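PDB 3P02: uncharacterized protein from Bacteroides ovatus, which is of unknown function but probably combines an E-set-like beta domain with a BT_3044-like C-terminal domain built on a large antiparallel sheet. Local coordinates for residues Y204-N209 / D278-P283; K238-S243 / N284-Y289. All coordinates share one frame; numbering follows the deposited sequence.

Interaction 1 of 2, residues Y204-N209 / D278-P283; sequences YEDRIN and DYTSVP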
ATOM      1  N   TYR A 204       7.209  -1.794  12.349  1.00  8.67           N
ATOM      2  CA  TYR A 204       8.243  -2.478  13.146  1.00  8.71           C
ATOM      3  C   TYR A 204       9.530  -2.520  12.385  1.00 10.98           C
ATOM      4  O   TYR A 204       9.534  -2.913  11.214  1.00  9.73           O
ATOM      5  CB  TYR A 204       7.811  -3.922  13.445  1.00  9.36           C
ATOM      6  CG  TYR A 204       6.851  -4.039  14.603  1.00 10.50           C
ATOM      7  CD1 TYR A 204       5.537  -3.574  14.496  1.00 11.77           C
ATOM      8  CD2 TYR A 204       7.215  -4.701  15.767  1.00 11.90           C
ATOM      9  CE1 TYR A 204       4.624  -3.734  15.540  1.00 13.81           C
ATOM     10  CE2 TYR A 204       6.322  -4.827  16.838  1.00 12.74           C
ATOM     11  CZ  TYR A 204       5.033  -4.325  16.718  1.00 14.66           C
ATOM     12  OH  TYR A 204       4.133  -4.465  17.752  1.00 20.37           O
ATOM     13  N   GLU A 205      10.625  -2.125  13.041  1.00  9.05           N
ATOM     14  CA  GLU A 205      11.932  -2.140  12.403  0.70  9.07           C
ATOM     15  C   GLU A 205      12.332  -3.549  11.941  1.00 10.75           C
ATOM     16  O   GLU A 205      12.928  -3.682  10.863  1.00 10.98           O
ATOM     17  CB  GLU A 205      12.972  -1.608  13.384  0.70  9.50           C
ATOM     18  CG  GLU A 205      14.342  -1.410  12.764  0.70 16.40           C
ATOM     19  CD  GLU A 205      15.409  -0.975  13.744  0.70 33.71           C
ATOM     20  OE1 GLU A 205      15.052  -0.420  14.809  0.70 22.87           O
ATOM     21  OE2 GLU A 205      16.604  -1.197  13.447  0.70 28.28           O
ATOM     22  N   ASP A 206      12.024  -4.601  12.744  1.00  8.62           N
ATOM     23  CA  ASP A 206      12.458  -5.954  12.366  1.00  8.92           C
ATOM     24  C   ASP A 206      11.436  -6.724  11.514  1.00 11.55           C
ATOM     25  O   ASP A 206      11.588  -7.937  11.342  1.00 12.62           O
ATOM     26  CB  ASP A 206      12.762  -6.772  13.657  1.00  9.75           C
ATOM     27  CG  ASP A 206      11.558  -7.042  14.548  1.00 13.05           C
ATOM     28  OD1 ASP A 206      10.392  -6.789  14.094  1.00 11.94           O
ATOM     29  OD2 ASP A 206      11.764  -7.485  15.692  1.00 14.26           O
ATOM     30  N   ARG A 207      10.430  -6.021  10.929  1.00  8.11           N
ATOM     31  CA  ARG A 207       9.327  -6.724  10.271  1.00  8.42           C
ATOM     32  C   ARG A 207       9.736  -7.723   9.168  1.00 11.30           C
ATOM     33  O   ARG A 207       9.121  -8.776   9.078  1.00  9.79           O
ATOM     34  CB  ARG A 207       8.298  -5.731   9.732  1.00  8.45           C
ATOM     35  CG  ARG A 207       8.803  -4.854   8.600  1.00  8.66           C
ATOM     36  CD  ARG A 207       7.825  -3.736   8.330  1.00  9.29           C
ATOM     37  NE  ARG A 207       8.291  -2.895   7.228  1.00 10.52           N
ATOM     38  CZ  ARG A 207       9.217  -1.957   7.359  1.00 14.54           C
ATOM     39  NH1 ARG A 207       9.764  -1.713   8.550  1.00 12.27           N
ATOM     40  NH2 ARG A 207       9.571  -1.216   6.315  1.00 14.16           N
ATOM     41  N   ILE A 208      10.756  -7.407   8.330  1.00  9.97           N
ATOM     42  CA  ILE A 208      11.094  -8.370   7.247  1.00  9.40           C
ATOM     43  C   ILE A 208      11.438  -9.757   7.811  1.00 12.31           C
ATOM     44  O   ILE A 208      11.157 -10.758   7.169  1.00 11.98           O
ATOM     45  CB  ILE A 208      12.253  -7.830   6.382  1.00 13.55           C
ATOM     46  CG1 ILE A 208      11.771  -6.579   5.617  1.00 14.28           C
ATOM     47  CG2 ILE A 208      12.771  -8.921   5.414  1.00 14.56           C
ATOM     48  CD1 ILE A 208      12.977  -5.824   4.822  1.00 22.12           C
ATOM     49  N   ASN A 209      12.032  -9.820   9.008  1.00 10.65           N
ATOM     50  CA  ASN A 209      12.389 -11.112   9.617  1.00  9.51           C
ATOM     51  C   ASN A 209      11.187 -12.008   9.900  1.00 12.03           C
ATOM     52  O   ASN A 209      11.370 -13.203  10.155  1.00 11.43           O
ATOM     53  CB  ASN A 209      13.072 -10.856  10.962  1.00 12.00           C
ATOM     54  CG  ASN A 209      14.328 -10.052  10.809  1.00 25.95           C
ATOM     55  OD1 ASN A 209      15.065 -10.223   9.838  1.00 21.57           O
ATOM     56  ND2 ASN A 209      14.645  -9.279  11.831  1.00 25.19           N
ATOM     57  N   ASP A 278      10.419 -15.736  17.957  1.00  9.99           N
ATOM     58  CA  ASP A 278      10.673 -14.314  18.035  1.00  9.78           C
ATOM     59  C   ASP A 278      12.075 -14.222  18.647  1.00 12.31           C
ATOM     60  O   ASP A 278      12.246 -14.485  19.848  1.00 14.01           O
ATOM     61  CB  ASP A 278       9.619 -13.600  18.880  1.00 10.34           C
ATOM     62  CG  ASP A 278       9.903 -12.123  19.080  1.00 12.30           C
ATOM     63  OD1 ASP A 278      11.093 -11.698  18.905  1.00 13.96           O
ATOM     64  OD2 ASP A 278       8.958 -11.384  19.423  1.00 16.37           O
ATOM     65  N   TYR A 279      13.090 -13.940  17.827  1.00  9.74           N
ATOM     66  CA  TYR A 279      14.468 -13.914  18.316  1.00 10.26           C
ATOM     67  C   TYR A 279      14.999 -12.474  18.421  1.00 13.63           C
ATOM     68  O   TYR A 279      16.208 -12.276  18.547  1.00 13.97           O
ATOM     69  CB  TYR A 279      15.360 -14.789  17.384  1.00 10.27           C
ATOM     70  CG  TYR A 279      15.428 -14.286  15.953  1.00 10.66           C
ATOM     71  CD1 TYR A 279      14.426 -14.594  15.033  1.00 11.55           C
ATOM     72  CD2 TYR A 279      16.513 -13.524  15.509  1.00 10.85           C
ATOM     73  CE1 TYR A 279      14.465 -14.100  13.733  1.00 11.72           C
ATOM     74  CE2 TYR A 279      16.586 -13.068  14.198  1.00 11.08           C
ATOM     75  CZ  TYR A 279      15.563 -13.366  13.309  1.00 11.11           C
ATOM     76  OH  TYR A 279      15.612 -12.897  12.012  1.00 11.58           O
ATOM     77  N   THR A 280      14.098 -11.450  18.343  1.00 11.27           N
ATOM     78  CA  THR A 280      14.575 -10.062  18.346  1.00 13.27           C
ATOM     79  C   THR A 280      13.881  -9.159  19.370  1.00 18.72           C
ATOM     80  O   THR A 280      14.455  -8.112  19.679  1.00 18.72           O
ATOM     81  CB  THR A 280      14.420  -9.440  16.930  1.00 13.05           C
ATOM     82  OG1 THR A 280      13.061  -9.584  16.504  1.00 11.67           O
ATOM     83  CG2 THR A 280      15.336 -10.101  15.883  1.00 14.23           C
ATOM     84  N   SER A 281      12.675  -9.510  19.875  1.00 15.58           N
ATOM     85  CA  SER A 281      11.967  -8.634  20.849  1.00 16.03           C
ATOM     86  C   SER A 281      12.667  -8.524  22.182  1.00 20.05           C
ATOM     87  O   SER A 281      12.656  -7.447  22.800  1.00 19.76           O
ATOM     88  CB  SER A 281      10.568  -9.166  21.148  1.00 17.05           C
ATOM     89  OG  SER A 281       9.725  -8.995  20.032  1.00 24.80           O
ATOM     90  N   VAL A 282      13.144  -9.675  22.692  1.00 15.68           N
ATOM     91  CA  VAL A 282      13.706  -9.741  24.024  1.00 16.78           C
ATOM     92  C   VAL A 282      15.207  -9.803  23.907  1.00 22.70           C
ATOM     93  O   VAL A 282      15.734 -10.733  23.293  1.00 19.55           O
ATOM     94  CB  VAL A 282      13.154 -10.923  24.881  1.00 22.15           C
ATOM     95  CG1 VAL A 282      13.774 -10.939  26.279  1.00 21.66           C
ATOM     96  CG2 VAL A 282      11.631 -10.888  24.975  1.00 22.87           C
ATOM     97  N   PRO A 283      15.919  -8.846  24.536  1.00 23.36           N
ATOM     98  CA  PRO A 283      17.386  -8.879  24.474  1.00 23.68           C
ATOM     99  C   PRO A 283      17.966 -10.242  24.810  1.00 24.55           C
ATOM    100  O   PRO A 283      17.636 -10.838  25.849  1.00 22.66           O
ATOM    101  CB  PRO A 283      17.804  -7.852  25.534  1.00 26.39           C
ATOM    102  CG  PRO A 283      16.675  -6.872  25.557  1.00 30.78           C
ATOM    103  CD  PRO A 283      15.432  -7.667  25.295  1.00 26.34           C
TER
HETATM  104  O   HOH W   1      17.785 -11.777  11.103  1.00 21.19           O

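Interaction 2 of 2, residues K238-S243 / N284-Y289; sequences KLKFNS and NYEIEY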
ATOM      1  N   LYS A 238      15.876 -18.134  10.296  1.00 12.51           N
ATOM      2  CA  LYS A 238      15.948 -17.833  11.750  1.00 12.45           C
ATOM      3  C   LYS A 238      14.574 -17.862  12.419  1.00 16.06           C
ATOM      4  O   LYS A 238      14.514 -18.060  13.624  1.00 14.78           O
ATOM      5  CB  LYS A 238      16.623 -16.499  12.027  1.00 13.48           C
ATOM      6  CG  LYS A 238      18.060 -16.449  11.521  1.00 12.78           C
ATOM      7  CD  LYS A 238      18.765 -15.223  12.077  1.00 15.62           C
ATOM      8  CE  LYS A 238      20.126 -15.027  11.435  1.00 19.59           C
ATOM      9  NZ  LYS A 238      20.954 -14.099  12.238  1.00 16.57           N
ATOM     10  N   LEU A 239      13.473 -17.727  11.644  1.00 13.53           N
ATOM     11  CA  LEU A 239      12.114 -17.822  12.218  1.00 15.23           C
ATOM     12  C   LEU A 239      11.785 -19.207  12.748  1.00 17.07           C
ATOM     13  O   LEU A 239      10.820 -19.361  13.513  1.00 17.50           O
ATOM     14  CB  LEU A 239      11.089 -17.518  11.123  1.00 15.31           C
ATOM     15  CG  LEU A 239      10.423 -16.207  11.023  1.00 20.16           C
ATOM     16  CD1 LEU A 239       9.195 -16.319  10.102  1.00 18.01           C
ATOM     17  CD2 LEU A 239       9.973 -15.681  12.382  1.00 17.35           C
ATOM     18  N   LYS A 240      12.507 -20.251  12.254  1.00 13.21           N
ATOM     19  CA  LYS A 240      12.258 -21.657  12.575  1.00 12.81           C
ATOM     20  C   LYS A 240      10.775 -21.936  12.307  1.00 16.52           C
ATOM     21  O   LYS A 240      10.074 -22.525  13.130  1.00 15.81           O
ATOM     22  CB  LYS A 240      12.688 -22.017  14.015  1.00 16.53           C
ATOM     23  CG  LYS A 240      14.199 -21.933  14.203  1.00 27.67           C
ATOM     24  CD  LYS A 240      14.562 -21.907  15.677  1.00 35.38           C
ATOM     25  CE  LYS A 240      16.034 -21.703  15.928  1.00 43.56           C
ATOM     26  NZ  LYS A 240      16.313 -21.617  17.394  1.00 38.04           N
ATOM     27  N   PHE A 241      10.287 -21.399  11.167  1.00 12.79           N
ATOM     28  CA  PHE A 241       8.894 -21.569  10.763  1.00 11.21           C
ATOM     29  C   PHE A 241       8.560 -23.032  10.569  1.00 14.90           C
ATOM     30  O   PHE A 241       9.249 -23.736   9.833  1.00 13.81           O
ATOM     31  CB  PHE A 241       8.639 -20.800   9.460  1.00 10.69           C
ATOM     32  CG  PHE A 241       7.213 -20.858   8.963  1.00  9.64           C
ATOM     33  CD1 PHE A 241       6.290 -19.883   9.332  1.00 10.11           C
ATOM     34  CD2 PHE A 241       6.816 -21.847   8.072  1.00 11.43           C
ATOM     35  CE1 PHE A 241       4.979 -19.914   8.826  1.00 11.19           C
ATOM     36  CE2 PHE A 241       5.492 -21.899   7.593  1.00 13.30           C
ATOM     37  CZ  PHE A 241       4.587 -20.933   7.975  1.00 10.60           C
ATOM     38  N   ASN A 242       7.481 -23.497  11.205  1.00 12.27           N
ATOM     39  CA  ASN A 242       7.069 -24.891  11.054  1.00 11.31           C
ATOM     40  C   ASN A 242       5.536 -24.943  11.020  1.00 13.16           C
ATOM     41  O   ASN A 242       4.881 -24.757  12.043  1.00 11.66           O
ATOM     42  CB  ASN A 242       7.653 -25.747  12.187  1.00 12.90           C
ATOM     43  CG  ASN A 242       7.359 -27.212  12.027  1.00 27.74           C
ATOM     44  OD1 ASN A 242       7.127 -27.694  10.929  1.00 22.15           O
ATOM     45  ND2 ASN A 242       7.279 -27.935  13.131  1.00 23.83           N
ATOM     46  N   SER A 243       4.975 -25.230   9.845  1.00 11.20           N
ATOM     47  CA  SER A 243       3.534 -25.275   9.641  1.00  9.47           C
ATOM     48  C   SER A 243       2.988 -26.685   9.819  1.00 14.10           C
ATOM     49  O   SER A 243       3.604 -27.659   9.344  1.00 13.90           O
ATOM     50  CB  SER A 243       3.177 -24.734   8.255  1.00 12.01           C
ATOM     51  OG  SER A 243       1.792 -24.925   8.017  1.00 11.02           O
ATOM     52  N   ASN A 284      18.818 -10.744  23.883  1.00 20.30           N
ATOM     53  CA  ASN A 284      19.613 -11.969  24.007  1.00 18.76           C
ATOM     54  C   ASN A 284      18.748 -13.178  24.340  1.00 21.72           C
ATOM     55  O   ASN A 284      19.187 -14.098  25.019  1.00 23.33           O
ATOM     56  CB  ASN A 284      20.740 -11.771  25.074  1.00 21.27           C
ATOM     57  CG  ASN A 284      21.764 -10.729  24.689  1.00 34.96           C
ATOM     58  OD1 ASN A 284      21.991 -10.440  23.509  1.00 31.38           O
ATOM     59  ND2 ASN A 284      22.369 -10.101  25.681  1.00 34.36           N
ATOM     60  N   TYR A 285      17.508 -13.181  23.850  1.00 18.62           N
ATOM     61  CA  TYR A 285      16.609 -14.270  24.179  1.00 18.78           C
ATOM     62  C   TYR A 285      15.699 -14.572  22.986  1.00 20.47           C
ATOM     63  O   TYR A 285      15.596 -13.774  22.042  1.00 20.61           O
ATOM     64  CB  TYR A 285      15.812 -13.945  25.456  1.00 20.98           C
ATOM     65  CG  TYR A 285      15.213 -15.169  26.103  1.00 24.86           C
ATOM     66  CD1 TYR A 285      16.024 -16.206  26.570  1.00 27.61           C
ATOM     67  CD2 TYR A 285      13.833 -15.343  26.166  1.00 26.03           C
ATOM     68  CE1 TYR A 285      15.473 -17.379  27.092  1.00 28.65           C
ATOM     69  CE2 TYR A 285      13.272 -16.508  26.705  1.00 27.11           C
ATOM     70  CZ  TYR A 285      14.097 -17.517  27.169  1.00 32.48           C
ATOM     71  OH  TYR A 285      13.546 -18.668  27.681  1.00 33.36           O
ATOM     72  N   GLU A 286      15.093 -15.754  23.030  1.00 16.14           N
ATOM     73  CA  GLU A 286      14.219 -16.303  21.989  0.50 15.55           C
ATOM     74  C   GLU A 286      12.937 -16.804  22.573  1.00 16.83           C
ATOM     75  O   GLU A 286      12.995 -17.589  23.522  1.00 16.34           O
ATOM     76  CB  GLU A 286      14.908 -17.505  21.329  0.50 17.54           C
ATOM     77  CG  GLU A 286      15.624 -17.229  20.041  0.50 31.89           C
ATOM     78  CD  GLU A 286      15.961 -18.497  19.281  0.50 55.28           C
ATOM     79  OE1 GLU A 286      15.674 -19.607  19.789  0.50 42.16           O
ATOM     80  OE2 GLU A 286      16.490 -18.380  18.155  0.50 56.18           O
ATOM     81  N   ILE A 287      11.788 -16.430  21.976  1.00 11.15           N
ATOM     82  CA  ILE A 287      10.489 -16.913  22.425  0.50 10.62           C
ATOM     83  C   ILE A 287       9.902 -17.837  21.354  1.00 13.20           C
ATOM     84  O   ILE A 287       9.769 -17.425  20.192  1.00 11.34           O
ATOM     85  CB  ILE A 287       9.520 -15.757  22.771  0.50 13.34           C
ATOM     86  CG1 ILE A 287      10.176 -14.700  23.703  0.50 14.33           C
ATOM     87  CG2 ILE A 287       8.209 -16.299  23.354  0.50 12.49           C
ATOM     88  CD1 ILE A 287      10.525 -15.159  25.071  0.50 19.76           C
ATOM     89  N   GLU A 288       9.533 -19.064  21.746  1.00  9.82           N
ATOM     90  CA  GLU A 288       8.946 -20.010  20.810  1.00 10.07           C
ATOM     91  C   GLU A 288       7.438 -19.862  20.830  1.00 11.61           C
ATOM     92  O   GLU A 288       6.770 -20.271  21.789  1.00 11.09           O
ATOM     93  CB  GLU A 288       9.361 -21.443  21.169  1.00 11.38           C
ATOM     94  CG  GLU A 288      10.864 -21.627  21.105  1.00 14.12           C
ATOM     95  CD  GLU A 288      11.371 -23.034  21.369  1.00 18.72           C
ATOM     96  OE1 GLU A 288      10.545 -23.945  21.609  1.00 15.26           O
ATOM     97  OE2 GLU A 288      12.611 -23.210  21.368  1.00 20.99           O
ATOM     98  N   TYR A 289       6.917 -19.289  19.760  1.00  9.19           N
ATOM     99  CA  TYR A 289       5.503 -19.040  19.631  1.00  8.98           C
ATOM    100  C   TYR A 289       4.818 -19.946  18.612  1.00 10.22           C
ATOM    101  O   TYR A 289       5.460 -20.686  17.874  1.00 11.00           O
ATOM    102  CB  TYR A 289       5.305 -17.591  19.155  1.00  8.87           C
ATOM    103  CG  TYR A 289       5.558 -16.516  20.191  1.00  9.01           C
ATOM    104  CD1 TYR A 289       4.812 -16.470  21.369  1.00  9.41           C
ATOM    105  CD2 TYR A 289       6.387 -15.435  19.906  1.00 10.55           C
ATOM    106  CE1 TYR A 289       4.939 -15.412  22.272  1.00 10.25           C
ATOM    107  CE2 TYR A 289       6.543 -14.378  20.813  1.00 12.13           C
ATOM    108  CZ  TYR A 289       5.780 -14.348  21.973  1.00 14.50           C
ATOM    109  OH  TYR A 289       5.972 -13.348  22.908  1.00 14.23           O
TER
HETATM  110  O   HOH W   2      13.815 -23.567  18.617  1.00 41.65           O

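Interaction 1 of 2, residues Y204-N209 / D278-P283
Thr280 OG1 donates a hydrogen bond to Asp206 OD2 at 2.6 Å, and this short link is the firm part of the contact between the two segments. The hydroxyl approaches from above the carboxylate plane, 38° out of it. In Asp206, CG is wedged between the two backbone branches, N and C (chi1 65°), which carries the carboxylate across to the other segment. Arg200 forms salt bridges with Asp206 OD2 and Asp278 OD2, so one guanidinium probably offsets two acidic groups, one in the 204-209 loop and one at the end of strand 262-278. The 278-283 segment is itself wound tightly round Asp278. Asp278 OD1 accepts from Thr280 N at 3.1 Å and from Ser281 N at 2.9 Å, an Asx turn within a wider Asx motif. Ser281 OG bonds the syn lone pair of Asp278 OD2 at 2.6 Å. This turn begins the connection between strands 262-278 and 287-302 of the large antiparallel sheet and fixes Thr280 where it faces Asp206. Were Asp206 an alanine, the Thr280 hydroxyl would probably lose its acceptor on this loop and Arg200 one of its two carboxylates. Around Asn209 the fit is looser. The Tyr279 OH lies 3.3 Å from Asn209 CG, with the amide and ring planes 43° apart, and its angle to Asn209 OD1 is too poor for a direct bond. Tyr279 OH is instead hydrogen-bonded to Asn236 ND2. Water 1, at the ring edge and 2.6 Å from Tyr279 OH, reaches Asn209 OD1 only weakly, at 3.4 Å.

Interaction 2 of 2, residues K238-S243 / N284-Y289
Lys240 and Glu286 meet through their charged ends, with the ammonium group set before the carboxylate. Lys240 NZ lies 3.2 Å from Glu286 OE1 and 3.3 Å from Glu286 OE2, a nearly even fork in which both hydrogen bonds are weak and the pair counts as a salt bridge. The lysine gets there fully stretched: CG lies on the backbone N side, opposite the carbonyl carbon (chi1 -67°), and the rest of the chain is drawn out straight. Its backbone is left-handed, at the turn between the 3-10 segment ending at Leu239 and strand 242-255. Glu286 has a less relaxed first torsion, chi1 -98°, then runs out extended, and the two chains cross at about a right angle. Two conformers were modelled for Glu286, and the geometry here belongs to one of them. Strand 262-278 lies between strands 242-255 and 287-302 in the sheet, and both side chains touch its Val277, so the salt bridge passes over the end of that intervening strand. Glu288, two residues along from Glu286, also has its CG on the backbone N side and an extended chain. Glu288 OE2 stays 5.7 Å from Lys240 NZ. Water 2 joins them, donating to Glu288 OE2 at 3.0 Å and accepting a weak bond from Lys240 NZ at 3.4 Å. One lysine thus faces two glutamates, one directly and one through water; at this surface, with long bonds and a second Glu286 conformer, the attraction is probably modest and adjustable.

How the interactions relate
Following the chain from its N terminus, segment 204-209 comes first, in the loop between strands 192-196 and 211-220. Segment 238-243 follows and leads into strand 242-255. Strand 262-278 then runs into 278-283, where interaction 1 closes back over 68 intervening residues, and 284-289 directly continues it, closing interaction 2 over 40. The segments alternate, so the two closures cross instead of nesting. Their centres are 11 Å apart and they touch: Asp278 N lies 2.9 Å from Ile287 O, a probable hydrogen bond, and Tyr279 packs against both Lys238 and Glu286. Together they tie loops to the ends of neighbouring strands of the large antiparallel sheet.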